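Local atomic coordinates of endoribonuclease MazF3 (Mycobacterium tuberculosis, PDB entry 5UCT), a protein that acts as the toxin of a type II toxin-antitoxin system, an endoribonuclease that cleaves mRNA and 23S rRNA predominantly after the first two U bases of the sequence UUCCU. Residues R2-A7 with L73-Y79; A33-V39 with Q56-S61; P47-N52 with G78-Q84. One frame throughout, in Å; residues are numbered along the deposited sequence.

Contact 1. Residues R2-A7 with L73-Y79; sequences RPIHIA and LGRQIGY
The imidazole of His-5 lies between two side chains of the partner strand. Leu-73 CD2 sits over the centre of one face, 4.2 Å from the centroid of the His-5 ring and 10° off its normal, a CH-pi contact. On the opposite face runs the Gln-76 side chain, offset toward the rim, with its amide nearly parallel to the ring; Gln-76 CB approaches His-5 CD2 to 3.6 Å. His-5 CG is anti to its own carbonyl carbon (chi1 -64°), which places the ring between these two. The Tyr-79 ring turns an edge to the chain start, with Pro-3 N in its plane, 3.6 Å from Tyr-79 CE1.

Away from His-5, isoleucines pack together: Ile-6 CG1 meets Ile-77 CG1 at 3.6 Å, the two side chains at about a right angle, while Ile-4 lays CD1 against the Tyr-79 carbonyl. The backbones are joined by Ile-77 N to Ile-4 O (2.8 Å), Ile-6 N to Arg-75 O (2.9 Å) and Gly-74 N to Ile-6 O (2.6 Å). The antiparallel pairing slips by one residue twice, between Pro-3 and His-5 and again between His-5 and Ala-7; these beta bulges go with the strong twist of the ladder, the N-to-C directions of segments 3-7 and 73-79 being 138° apart.

In this SH3-like fold strand 3-8 is the inner of the two, bonded on its other edge to strand 12-17, where Ile-17 packs on Pro-3 and His-5. Beyond the strand, Arg-2 NH2 bonds to Phe-96 O of the second subunit.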
ATOM      1  N   ARG A   2       4.577 -15.295  -1.491  1.00104.66           N
ATOM      2  CA  ARG A   2       3.542 -14.376  -1.948  1.00 98.71           C
ATOM      3  C   ARG A   2       2.182 -15.072  -2.019  1.00 97.78           C
ATOM      4  O   ARG A   2       1.649 -15.287  -3.108  1.00 98.68           O
ATOM      5  CB  ARG A   2       3.919 -13.804  -3.316  1.00 96.88           C
ATOM      6  CG  ARG A   2       3.139 -12.572  -3.716  1.00 91.09           C
ATOM      7  CD  ARG A   2       3.524 -11.376  -2.863  1.00 85.44           C
ATOM      8  NE  ARG A   2       4.850 -10.871  -3.195  1.00 84.97           N
ATOM      9  CZ  ARG A   2       5.433  -9.838  -2.594  1.00 82.19           C
ATOM     10  NH1 ARG A   2       4.810  -9.192  -1.617  1.00 77.35           N
ATOM     11  NH2 ARG A   2       6.645  -9.451  -2.969  1.00 84.22           N
ATOM     12  N   PRO A   3       1.618 -15.416  -0.863  1.00 96.19           N
ATOM     13  CA  PRO A   3       0.394 -16.224  -0.840  1.00 97.29           C
ATOM     14  C   PRO A   3      -0.852 -15.396  -1.135  1.00 93.67           C
ATOM     15  O   PRO A   3      -0.823 -14.167  -1.211  1.00 91.01           O
ATOM     16  CB  PRO A   3       0.367 -16.770   0.590  1.00 99.44           C
ATOM     17  CG  PRO A   3       1.040 -15.716   1.388  1.00 96.34           C
ATOM     18  CD  PRO A   3       2.106 -15.121   0.497  1.00 95.14           C
ATOM     19  N   ILE A   4      -1.963 -16.113  -1.299  1.00 94.52           N
ATOM     20  CA  ILE A   4      -3.265 -15.532  -1.613  1.00 90.98           C
ATOM     21  C   ILE A   4      -4.265 -16.073  -0.602  1.00 92.32           C
ATOM     22  O   ILE A   4      -4.636 -17.252  -0.662  1.00 97.54           O
ATOM     23  CB  ILE A   4      -3.719 -15.862  -3.043  1.00 93.35           C
ATOM     24  CG1 ILE A   4      -2.649 -15.474  -4.062  1.00 93.63           C
ATOM     25  CG2 ILE A   4      -5.041 -15.175  -3.355  1.00 92.02           C
ATOM     26  CD1 ILE A   4      -3.075 -15.705  -5.501  1.00 96.08           C
ATOM     27  N   HIS A   5      -4.714 -15.220   0.312  1.00 88.30           N
ATOM     28  CA  HIS A   5      -5.700 -15.586   1.319  1.00 87.54           C
ATOM     29  C   HIS A   5      -7.054 -14.975   0.983  1.00 84.64           C
ATOM     30  O   HIS A   5      -7.181 -14.105   0.119  1.00 81.52           O
ATOM     31  CB  HIS A   5      -5.261 -15.123   2.713  1.00 85.35           C
ATOM     32  CG  HIS A   5      -4.015 -15.785   3.212  1.00 87.43           C
ATOM     33  ND1 HIS A   5      -2.754 -15.316   2.916  1.00 86.59           N
ATOM     34  CD2 HIS A   5      -3.838 -16.878   3.990  1.00 91.34           C
ATOM     35  CE1 HIS A   5      -1.853 -16.093   3.488  1.00 89.86           C
ATOM     36  NE2 HIS A   5      -2.485 -17.049   4.145  1.00 92.70           N
ATOM     37  N   ILE A   6      -8.074 -15.457   1.682  1.00 86.85           N
ATOM     38  CA  ILE A   6      -9.360 -14.775   1.766  1.00 87.16           C
ATOM     39  C   ILE A   6      -9.296 -13.820   2.947  1.00 85.31           C
ATOM     40  O   ILE A   6      -8.788 -14.175   4.017  1.00 85.38           O
ATOM     41  CB  ILE A   6     -10.518 -15.781   1.918  1.00 90.86           C
ATOM     42  CG1 ILE A   6     -10.575 -16.720   0.713  1.00 94.91           C
ATOM     43  CG2 ILE A   6     -11.846 -15.057   2.084  1.00 90.19           C
ATOM     44  CD1 ILE A   6     -11.674 -17.761   0.790  1.00100.18           C
ATOM     45  N   ALA A   7      -9.791 -12.600   2.760  1.00 83.75           N
ATOM     46  CA  ALA A   7      -9.735 -11.595   3.810  1.00 81.79           C
ATOM     47  C   ALA A   7     -11.080 -10.899   3.938  1.00 83.60           C
ATOM     48  O   ALA A   7     -11.851 -10.818   2.977  1.00 84.87           O
ATOM     49  CB  ALA A   7      -8.635 -10.560   3.544  1.00 78.80           C
ATOM     50  N   LEU A  73      -7.720 -11.931   8.445  1.00 80.22           N
ATOM     51  CA  LEU A  73      -7.115 -12.782   7.431  1.00 80.65           C
ATOM     52  C   LEU A  73      -7.634 -14.206   7.590  1.00 80.08           C
ATOM     53  O   LEU A  73      -7.605 -14.764   8.691  1.00 81.22           O
ATOM     54  CB  LEU A  73      -5.590 -12.753   7.539  1.00 77.10           C
ATOM     55  CG  LEU A  73      -4.837 -13.120   6.257  1.00 77.60           C
ATOM     56  CD1 LEU A  73      -5.110 -12.085   5.178  1.00 76.72           C
ATOM     57  CD2 LEU A  73      -3.342 -13.257   6.509  1.00 77.66           C
ATOM     58  N   GLY A  74      -8.108 -14.788   6.489  1.00106.31           N
ATOM     59  CA  GLY A  74      -8.747 -16.087   6.549  1.00107.07           C
ATOM     60  C   GLY A  74      -7.997 -17.204   5.849  1.00110.88           C
ATOM     61  O   GLY A  74      -6.767 -17.292   5.938  1.00112.97           O
ATOM     62  N   ARG A  75      -8.739 -18.056   5.143  1.00115.73           N
ATOM     63  CA  ARG A  75      -8.167 -19.266   4.565  1.00119.10           C
ATOM     64  C   ARG A  75      -7.124 -18.938   3.504  1.00115.53           C
ATOM     65  O   ARG A  75      -7.261 -17.972   2.748  1.00113.82           O
ATOM     66  CB  ARG A  75      -9.267 -20.133   3.949  1.00123.98           C
ATOM     67  CG  ARG A  75     -10.133 -20.891   4.945  1.00130.05           C
ATOM     68  CD  ARG A  75     -11.242 -20.020   5.514  1.00133.11           C
ATOM     69  NE  ARG A  75     -10.988 -19.657   6.903  1.00134.10           N
ATOM     70  CZ  ARG A  75     -11.337 -20.407   7.943  1.00137.50           C
ATOM     71  NH1 ARG A  75     -11.953 -21.566   7.751  1.00141.39           N
ATOM     72  NH2 ARG A  75     -11.068 -20.001   9.176  1.00137.02           N
ATOM     73  N   GLN A  76      -6.076 -19.758   3.457  1.00113.50           N
ATOM     74  CA  GLN A  76      -5.079 -19.694   2.394  1.00112.90           C
ATOM     75  C   GLN A  76      -5.612 -20.433   1.172  1.00115.99           C
ATOM     76  O   GLN A  76      -5.884 -21.637   1.239  1.00120.03           O
ATOM     77  CB  GLN A  76      -3.763 -20.303   2.877  1.00113.14           C
ATOM     78  CG  GLN A  76      -2.894 -20.942   1.795  1.00113.20           C
ATOM     79  CD  GLN A  76      -2.179 -19.927   0.926  1.00110.72           C
ATOM     80  OE1 GLN A  76      -2.807 -19.177   0.181  1.00110.78           O
ATOM     81  NE2 GLN A  76      -0.854 -19.903   1.015  1.00109.79           N
ATOM     82  N   ILE A  77      -5.775 -19.716   0.060  1.00114.57           N
ATOM     83  CA  ILE A  77      -6.362 -20.312  -1.136  1.00117.86           C
ATOM     84  C   ILE A  77      -5.577 -19.923  -2.383  1.00120.02           C
ATOM     85  O   ILE A  77      -6.081 -19.203  -3.253  1.00118.44           O
ATOM     86  CB  ILE A  77      -7.848 -19.926  -1.277  1.00116.58           C
ATOM     87  CG1 ILE A  77      -8.042 -18.416  -1.116  1.00113.50           C
ATOM     88  CG2 ILE A  77      -8.700 -20.688  -0.268  1.00117.93           C
ATOM     89  CD1 ILE A  77      -8.867 -17.794  -2.226  1.00114.93           C
ATOM     90  N   GLY A  78      -4.342 -20.407  -2.491  1.00124.19           N
ATOM     91  CA  GLY A  78      -3.606 -20.261  -3.724  1.00128.67           C
ATOM     92  C   GLY A  78      -2.253 -19.627  -3.498  1.00130.11           C
ATOM     93  O   GLY A  78      -1.737 -19.593  -2.376  1.00130.68           O
ATOM     94  N   TYR A  79      -1.688 -19.116  -4.589  1.00131.13           N
ATOM     95  CA  TYR A  79      -0.329 -18.602  -4.606  1.00135.36           C
ATOM     96  C   TYR A  79      -0.166 -17.726  -5.838  1.00136.57           C
ATOM     97  O   TYR A  79      -0.793 -17.973  -6.872  1.00144.78           O
ATOM     98  CB  TYR A  79       0.691 -19.747  -4.631  1.00140.17           C
ATOM     99  CG  TYR A  79       2.001 -19.449  -3.944  1.00144.20           C
ATOM    100  CD1 TYR A  79       2.155 -18.322  -3.152  1.00143.90           C
ATOM    101  CD2 TYR A  79       3.089 -20.298  -4.091  1.00149.09           C
ATOM    102  CE1 TYR A  79       3.354 -18.054  -2.521  1.00144.13           C
ATOM    103  CE2 TYR A  79       4.291 -20.036  -3.466  1.00149.45           C
ATOM    104  CZ  TYR A  79       4.418 -18.912  -2.683  1.00146.56           C
ATOM    105  OH  TYR A  79       5.614 -18.646  -2.057  1.00146.34           O
TER

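Contact 2. Residues A33-V39 with Q56-S61; sequences APITTTV and QPSVVS. With SO4 (sulfate ion), chain C.
The end of strand 29-36 and the short strand 58-61 form an antiparallel pair in the curled sheet of the MazF fold, continued by a loop that holds a sulfate. Ser-61 N gives a straight bond to Pro-34 O (2.9 Å, 169° at the hydrogen). Thr-36 and Val-59 make the hydrogen-bonded pair, with N to O distances of 3.3 Å both ways.

Thr-36 O has a second donor, Ser-58 OG, at 2.7 Å. This hydroxyl stands above the carbonyl plane, on the same face from which Val-59 N comes, and Ser-58 reaches there because OG is anti to the backbone N (chi1 -158°).

Such SH3-like sheets curl round a hydrophobic interior, and one face here is apolar: Val-60 packs CG1 on Ala-33 CB at 3.7 Å and CG2 on Ile-35 CG1 at 3.9 Å, with Val-48 and Leu-16 of neighbouring strands touching the same side. On the other face, Val-59 CG1 rests against both methyls of Val-39, 3.9 Å from Val-39 CG1. Past the strand end, Thr-38 OG1 bonds to sulfate O3 at 3.0 Å. The ion probably comes from the crystallisation liquor.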
ATOM      1  N   ALA A  33      -3.383  -6.620  -1.147  1.00 55.05           N
ATOM      2  CA  ALA A  33      -3.937  -6.033  -2.360  1.00 55.76           C
ATOM      3  C   ALA A  33      -5.164  -6.834  -2.770  1.00 56.34           C
ATOM      4  O   ALA A  33      -5.056  -8.053  -2.983  1.00 57.41           O
ATOM      5  CB  ALA A  33      -2.907  -6.013  -3.492  1.00 58.02           C
ATOM      6  N   PRO A  34      -6.336  -6.217  -2.892  1.00 57.59           N
ATOM      7  CA  PRO A  34      -7.549  -6.986  -3.183  1.00 60.24           C
ATOM      8  C   PRO A  34      -7.564  -7.492  -4.616  1.00 64.76           C
ATOM      9  O   PRO A  34      -6.905  -6.953  -5.506  1.00 63.50           O
ATOM     10  CB  PRO A  34      -8.673  -5.976  -2.940  1.00 59.42           C
ATOM     11  CG  PRO A  34      -8.043  -4.660  -3.227  1.00 59.35           C
ATOM     12  CD  PRO A  34      -6.610  -4.776  -2.777  1.00 57.72           C
ATOM     13  N   ILE A  35      -8.342  -8.549  -4.827  1.00 68.53           N
ATOM     14  CA  ILE A  35      -8.503  -9.175  -6.133  1.00 70.77           C
ATOM     15  C   ILE A  35      -9.977  -9.091  -6.506  1.00 76.58           C
ATOM     16  O   ILE A  35     -10.828  -9.708  -5.850  1.00 78.13           O
ATOM     17  CB  ILE A  35      -8.022 -10.632  -6.138  1.00 69.18           C
ATOM     18  CG1 ILE A  35      -6.549 -10.724  -5.759  1.00 63.17           C
ATOM     19  CG2 ILE A  35      -8.224 -11.259  -7.498  1.00 73.87           C
ATOM     20  CD1 ILE A  35      -6.033 -12.132  -5.831  1.00 64.74           C
ATOM     21  N   THR A  36     -10.286  -8.336  -7.559  1.00 81.43           N
ATOM     22  CA  THR A  36     -11.654  -8.175  -8.028  1.00 86.14           C
ATOM     23  C   THR A  36     -11.772  -8.655  -9.469  1.00 90.99           C
ATOM     24  O   THR A  36     -10.829  -8.540 -10.259  1.00 92.94           O
ATOM     25  CB  THR A  36     -12.122  -6.714  -7.919  1.00 87.49           C
ATOM     26  OG1 THR A  36     -13.475  -6.606  -8.380  1.00 92.20           O
ATOM     27  CG2 THR A  36     -11.230  -5.791  -8.745  1.00 87.60           C
ATOM     28  N   THR A  37     -12.935  -9.222  -9.797  1.00 94.52           N
ATOM     29  CA  THR A  37     -13.170  -9.705 -11.152  1.00 97.08           C
ATOM     30  C   THR A  37     -13.376  -8.565 -12.140  1.00 97.45           C
ATOM     31  O   THR A  37     -13.222  -8.772 -13.348  1.00100.72           O
ATOM     32  CB  THR A  37     -14.378 -10.644 -11.184  1.00 99.76           C
ATOM     33  OG1 THR A  37     -15.554  -9.929 -10.780  1.00100.76           O
ATOM     34  CG2 THR A  37     -14.163 -11.823 -10.248  1.00 98.93           C
ATOM     35  N   THR A  38     -13.719  -7.375 -11.655  1.00 94.05           N
ATOM     36  CA  THR A  38     -13.891  -6.204 -12.511  1.00 94.73           C
ATOM     37  C   THR A  38     -12.531  -5.789 -13.056  1.00 91.49           C
ATOM     38  O   THR A  38     -11.751  -5.120 -12.373  1.00 87.49           O
ATOM     39  CB  THR A  38     -14.541  -5.065 -11.734  1.00 93.58           C
ATOM     40  OG1 THR A  38     -15.790  -5.505 -11.187  1.00 95.42           O
ATOM     41  CG2 THR A  38     -14.787  -3.868 -12.643  1.00 94.66           C
ATOM     42  N   VAL A  39     -12.236  -6.191 -14.287  1.00 91.81           N
ATOM     43  CA  VAL A  39     -11.002  -5.805 -14.961  1.00 89.03           C
ATOM     44  C   VAL A  39     -11.226  -4.448 -15.615  1.00 89.54           C
ATOM     45  O   VAL A  39     -12.108  -4.301 -16.468  1.00 86.78           O
ATOM     46  CB  VAL A  39     -10.582  -6.855 -16.001  1.00 91.13           C
ATOM     47  CG1 VAL A  39      -9.193  -6.546 -16.535  1.00 89.77           C
ATOM     48  CG2 VAL A  39     -10.637  -8.252 -15.402  1.00 90.98           C
ATOM     49  N   GLN A  56     -13.579 -17.438 -11.944  1.00147.09           N
ATOM     50  CA  GLN A  56     -13.421 -16.653 -13.155  1.00144.01           C
ATOM     51  C   GLN A  56     -12.110 -15.872 -13.118  1.00135.73           C
ATOM     52  O   GLN A  56     -11.528 -15.668 -12.049  1.00129.55           O
ATOM     53  CB  GLN A  56     -14.605 -15.704 -13.316  1.00144.52           C
ATOM     54  CG  GLN A  56     -14.965 -14.935 -12.055  1.00140.57           C
ATOM     55  CD  GLN A  56     -16.408 -15.146 -11.642  1.00143.83           C
ATOM     56  OE1 GLN A  56     -16.953 -16.240 -11.785  1.00149.13           O
ATOM     57  NE2 GLN A  56     -17.038 -14.094 -11.133  1.00141.18           N
ATOM     58  N   PRO A  57     -11.610 -15.440 -14.278  1.00133.84           N
ATOM     59  CA  PRO A  57     -10.381 -14.637 -14.293  1.00127.80           C
ATOM     60  C   PRO A  57     -10.553 -13.340 -13.517  1.00124.01           C
ATOM     61  O   PRO A  57     -11.637 -12.753 -13.474  1.00125.32           O
ATOM     62  CB  PRO A  57     -10.144 -14.374 -15.787  1.00131.18           C
ATOM     63  CG  PRO A  57     -11.455 -14.644 -16.443  1.00135.41           C
ATOM     64  CD  PRO A  57     -12.081 -15.734 -15.641  1.00137.43           C
ATOM     65  N   SER A  58      -9.462 -12.896 -12.893  1.00121.00           N
ATOM     66  CA  SER A  58      -9.502 -11.750 -11.995  1.00114.62           C
ATOM     67  C   SER A  58      -8.188 -10.984 -12.109  1.00109.43           C
ATOM     68  O   SER A  58      -7.305 -11.343 -12.893  1.00111.90           O
ATOM     69  CB  SER A  58      -9.784 -12.208 -10.561  1.00114.16           C
ATOM     70  OG  SER A  58     -10.312 -11.149  -9.791  1.00113.30           O
ATOM     71  N   VAL A  59      -8.066  -9.906 -11.330  1.00105.51           N
ATOM     72  CA  VAL A  59      -6.882  -9.057 -11.371  1.00102.57           C
ATOM     73  C   VAL A  59      -6.553  -8.577  -9.965  1.00 97.36           C
ATOM     74  O   VAL A  59      -7.442  -8.377  -9.135  1.00 93.25           O
ATOM     75  CB  VAL A  59      -7.059  -7.850 -12.321  1.00102.37           C
ATOM     76  CG1 VAL A  59      -7.080  -8.298 -13.775  1.00106.56           C
ATOM     77  CG2 VAL A  59      -8.328  -7.080 -11.972  1.00102.50           C
ATOM     78  N   VAL A  60      -5.261  -8.396  -9.705  1.00 89.25           N
ATOM     79  CA  VAL A  60      -4.796  -7.800  -8.455  1.00 83.49           C
ATOM     80  C   VAL A  60      -4.825  -6.284  -8.607  1.00 80.02           C
ATOM     81  O   VAL A  60      -4.121  -5.722  -9.453  1.00 80.04           O
ATOM     82  CB  VAL A  60      -3.387  -8.291  -8.097  1.00 84.27           C
ATOM     83  CG1 VAL A  60      -2.840  -7.518  -6.905  1.00 67.75           C
ATOM     84  CG2 VAL A  60      -3.403  -9.783  -7.804  1.00 74.61           C
ATOM     85  N   SER A  61      -5.639  -5.619  -7.790  1.00 74.27           N
ATOM     86  CA  SER A  61      -5.823  -4.169  -7.864  1.00 68.56           C
ATOM     87  C   SER A  61      -4.826  -3.501  -6.924  1.00 66.41           C
ATOM     88  O   SER A  61      -5.063  -3.393  -5.719  1.00 66.78           O
ATOM     89  CB  SER A  61      -7.258  -3.793  -7.511  1.00 68.65           C
ATOM     90  OG  SER A  61      -7.403  -2.390  -7.371  1.00 68.72           O
TER
HETATM   91  S   SO4 C 201     -16.373  -4.491  -7.343  1.00169.87           S
HETATM   92  O1  SO4 C 201     -16.283  -5.945  -7.268  1.00170.03           O
HETATM   93  O2  SO4 C 201     -17.387  -4.018  -6.405  1.00169.62           O
HETATM   94  O3  SO4 C 201     -16.743  -4.097  -8.699  1.00169.76           O
HETATM   95  O4  SO4 C 201     -15.082  -3.904  -7.002  1.00169.76           O

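Contact 3. Residues P47-N52 with G78-Q84; sequences PVDAVN and GYLLASQ
The two segments do not pair as strands: they draw together at Asn-52 and Gly-78, whose CA atoms are 5.4 Å apart, and Gly-78 CA makes a C-H...O contact of 3.2 Å with Asn-52 O.

The buried Asn-52 amide carries the polar half. Its ND2 donates to Tyr-79 O at 3.3 Å (165° at the hydrogen) and to Gln-84 OE1 at 3.1 Å (149°). Each acceptor lies close to the asparagine amide plane and is met on a lone pair, so both N-H bonds are used and the amide cannot easily rotate. Asn-52 OD1 turns back to take Asp-49 N at 2.8 Å.

Each segment leaves its strand and makes a tight turn, Asp-49 to Asn-52 on one side and Leu-81 to Gln-84 on the other; the second leads to helix 85-96. In both turns the fourth residue folds a side-chain oxygen back to the N-H of the first, the bond from Leu-81 N to Gln-84 OE1 being weak. Gln-84 comes at Asn-52 from the opposite direction, extended beyond CG, and the two amides are nearly coplanar (29°).

Apolar contacts lie beside these bonds. The Val-48 and Leu-80 side chains cross at about a right angle, with Val-48 CG1 4.0 Å from Leu-80 CD1, and Val-51 CG1 meets Leu-81 CD1 at 4.1 Å.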
ATOM      1  N   PRO A  47      -2.790  -9.602 -13.737  1.00 91.17           N
ATOM      2  CA  PRO A  47      -3.793 -10.640 -14.001  1.00 96.07           C
ATOM      3  C   PRO A  47      -3.543 -11.902 -13.189  1.00 99.40           C
ATOM      4  O   PRO A  47      -2.403 -12.349 -13.028  1.00 97.63           O
ATOM      5  CB  PRO A  47      -3.645 -10.909 -15.504  1.00 99.38           C
ATOM      6  CG  PRO A  47      -2.899  -9.726 -16.046  1.00 97.59           C
ATOM      7  CD  PRO A  47      -2.002  -9.279 -14.939  1.00 93.12           C
ATOM      8  N   VAL A  48      -4.633 -12.470 -12.671  1.00104.75           N
ATOM      9  CA  VAL A  48      -4.630 -13.773 -12.018  1.00110.20           C
ATOM     10  C   VAL A  48      -5.866 -14.527 -12.493  1.00119.71           C
ATOM     11  O   VAL A  48      -6.886 -13.926 -12.837  1.00120.22           O
ATOM     12  CB  VAL A  48      -4.612 -13.657 -10.475  1.00107.15           C
ATOM     13  CG1 VAL A  48      -3.270 -13.121  -9.993  1.00103.50           C
ATOM     14  CG2 VAL A  48      -5.748 -12.766  -9.996  1.00105.03           C
ATOM     15  N   ASP A  49      -5.775 -15.852 -12.524  1.00129.35           N
ATOM     16  CA  ASP A  49      -6.846 -16.655 -13.110  1.00134.85           C
ATOM     17  C   ASP A  49      -7.065 -17.891 -12.244  1.00136.15           C
ATOM     18  O   ASP A  49      -6.673 -17.938 -11.073  1.00135.60           O
ATOM     19  CB  ASP A  49      -6.515 -16.995 -14.571  1.00139.39           C
ATOM     20  CG  ASP A  49      -7.755 -17.176 -15.425  1.00145.51           C
ATOM     21  OD1 ASP A  49      -8.752 -17.736 -14.920  1.00148.85           O
ATOM     22  OD2 ASP A  49      -7.734 -16.753 -16.600  1.00147.67           O
ATOM     23  N   ALA A  50      -7.710 -18.907 -12.827  1.00139.80           N
ATOM     24  CA  ALA A  50      -8.023 -20.130 -12.095  1.00141.79           C
ATOM     25  C   ALA A  50      -6.776 -20.894 -11.682  1.00141.27           C
ATOM     26  O   ALA A  50      -6.835 -21.694 -10.742  1.00141.79           O
ATOM     27  CB  ALA A  50      -8.928 -21.029 -12.940  1.00148.19           C
ATOM     28  N   VAL A  51      -5.654 -20.675 -12.370  1.00136.27           N
ATOM     29  CA  VAL A  51      -4.392 -21.275 -11.952  1.00133.94           C
ATOM     30  C   VAL A  51      -4.025 -20.811 -10.549  1.00131.56           C
ATOM     31  O   VAL A  51      -3.586 -21.607  -9.710  1.00136.44           O
ATOM     32  CB  VAL A  51      -3.286 -20.943 -12.972  1.00131.27           C
ATOM     33  CG1 VAL A  51      -1.914 -21.265 -12.405  1.00128.18           C
ATOM     34  CG2 VAL A  51      -3.524 -21.699 -14.272  1.00135.25           C
ATOM     35  N   ASN A  52      -4.223 -19.523 -10.264  1.00123.03           N
ATOM     36  CA  ASN A  52      -3.877 -18.994  -8.949  1.00120.99           C
ATOM     37  C   ASN A  52      -4.832 -19.503  -7.875  1.00120.79           C
ATOM     38  O   ASN A  52      -4.420 -19.731  -6.732  1.00117.72           O
ATOM     39  CB  ASN A  52      -3.867 -17.466  -8.987  1.00115.74           C
ATOM     40  CG  ASN A  52      -2.977 -16.918 -10.087  1.00117.39           C
ATOM     41  OD1 ASN A  52      -3.429 -16.678 -11.206  1.00120.27           O
ATOM     42  ND2 ASN A  52      -1.702 -16.719  -9.775  1.00117.10           N
ATOM     43  N   GLY A  78      -4.342 -20.407  -2.491  1.00124.19           N
ATOM     44  CA  GLY A  78      -3.606 -20.261  -3.724  1.00128.67           C
ATOM     45  C   GLY A  78      -2.253 -19.627  -3.498  1.00130.11           C
ATOM     46  O   GLY A  78      -1.737 -19.593  -2.376  1.00130.68           O
ATOM     47  N   TYR A  79      -1.688 -19.116  -4.589  1.00131.13           N
ATOM     48  CA  TYR A  79      -0.329 -18.602  -4.606  1.00135.36           C
ATOM     49  C   TYR A  79      -0.166 -17.726  -5.838  1.00136.57           C
ATOM     50  O   TYR A  79      -0.793 -17.973  -6.872  1.00144.78           O
ATOM     51  CB  TYR A  79       0.691 -19.747  -4.631  1.00140.17           C
ATOM     52  CG  TYR A  79       2.001 -19.449  -3.944  1.00144.20           C
ATOM     53  CD1 TYR A  79       2.155 -18.322  -3.152  1.00143.90           C
ATOM     54  CD2 TYR A  79       3.089 -20.298  -4.091  1.00149.09           C
ATOM     55  CE1 TYR A  79       3.354 -18.054  -2.521  1.00144.13           C
ATOM     56  CE2 TYR A  79       4.291 -20.036  -3.466  1.00149.45           C
ATOM     57  CZ  TYR A  79       4.418 -18.912  -2.683  1.00146.56           C
ATOM     58  OH  TYR A  79       5.614 -18.646  -2.057  1.00146.34           O
ATOM     59  N   LEU A  80       0.671 -16.700  -5.722  1.00165.05           N
ATOM     60  CA  LEU A  80       1.086 -15.922  -6.882  1.00157.04           C
ATOM     61  C   LEU A  80       2.346 -16.557  -7.450  1.00154.12           C
ATOM     62  O   LEU A  80       3.363 -16.658  -6.753  1.00150.46           O
ATOM     63  CB  LEU A  80       1.337 -14.457  -6.522  1.00151.00           C
ATOM     64  CG  LEU A  80       1.658 -13.558  -7.722  1.00142.82           C
ATOM     65  CD1 LEU A  80       0.399 -13.244  -8.524  1.00140.71           C
ATOM     66  CD2 LEU A  80       2.361 -12.276  -7.296  1.00138.64           C
ATOM     67  N   LEU A  81       2.274 -16.995  -8.705  1.00151.43           N
ATOM     68  CA  LEU A  81       3.408 -17.664  -9.329  1.00148.19           C
ATOM     69  C   LEU A  81       4.618 -16.740  -9.361  1.00144.14           C
ATOM     70  O   LEU A  81       4.490 -15.529  -9.555  1.00141.80           O
ATOM     71  CB  LEU A  81       3.047 -18.117 -10.747  1.00140.08           C
ATOM     72  CG  LEU A  81       2.344 -19.468 -10.924  1.00142.81           C
ATOM     73  CD1 LEU A  81       1.039 -19.544 -10.143  1.00143.22           C
ATOM     74  CD2 LEU A  81       2.096 -19.738 -12.400  1.00143.94           C
ATOM     75  N   ALA A  82       5.801 -17.323  -9.154  1.00143.98           N
ATOM     76  CA  ALA A  82       7.026 -16.534  -9.109  1.00141.09           C
ATOM     77  C   ALA A  82       7.314 -15.835 -10.430  1.00143.18           C
ATOM     78  O   ALA A  82       8.047 -14.840 -10.445  1.00143.54           O
ATOM     79  CB  ALA A  82       8.209 -17.421  -8.719  1.00141.86           C
ATOM     80  N   SER A  83       6.758 -16.331 -11.538  1.00147.20           N
ATOM     81  CA  SER A  83       6.918 -15.654 -12.819  1.00149.57           C
ATOM     82  C   SER A  83       6.135 -14.349 -12.882  1.00151.16           C
ATOM     83  O   SER A  83       6.436 -13.501 -13.728  1.00144.61           O
ATOM     84  CB  SER A  83       6.491 -16.580 -13.960  1.00150.40           C
ATOM     85  OG  SER A  83       5.159 -17.030 -13.780  1.00152.96           O
ATOM     86  N   GLN A  84       5.140 -14.171 -12.014  1.00152.22           N
ATOM     87  CA  GLN A  84       4.367 -12.938 -11.954  1.00131.39           C
ATOM     88  C   GLN A  84       4.990 -11.887 -11.046  1.00129.21           C
ATOM     89  O   GLN A  84       4.522 -10.742 -11.038  1.00127.70           O
ATOM     90  CB  GLN A  84       2.937 -13.234 -11.483  1.00132.33           C
ATOM     91  CG  GLN A  84       2.134 -14.100 -12.439  1.00134.38           C
ATOM     92  CD  GLN A  84       0.817 -14.554 -11.844  1.00135.49           C
ATOM     93  OE1 GLN A  84       0.788 -15.379 -10.932  1.00136.52           O
ATOM     94  NE2 GLN A  84      -0.282 -14.014 -12.356  1.00135.30           N
TER

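In the fold
All three contacts belong to one curled sheet and its connections. Contact 2 is nested in the chain loop that contact 1 closes, and contact 3 crosses both. Contacts 1 and 3, centres about 12 Å apart, share Gly-78 and Tyr-79; just past them Arg-2 O and Leu-80 N, 3.1 Å apart, probably bond. Contacts 2 and 3, about 11 Å between centres, meet through neighbouring strands, with Ser-58 N 2.8 Å from Val-48 O. The centres of contacts 1 and 2 are about 14 Å apart, yet they touch in the interior, Ile-4 CG2 to Ile-35 CD1 at 4.0 Å. The sulfate lies at contact 2, while contact 1 reaches the second subunit through Arg-2.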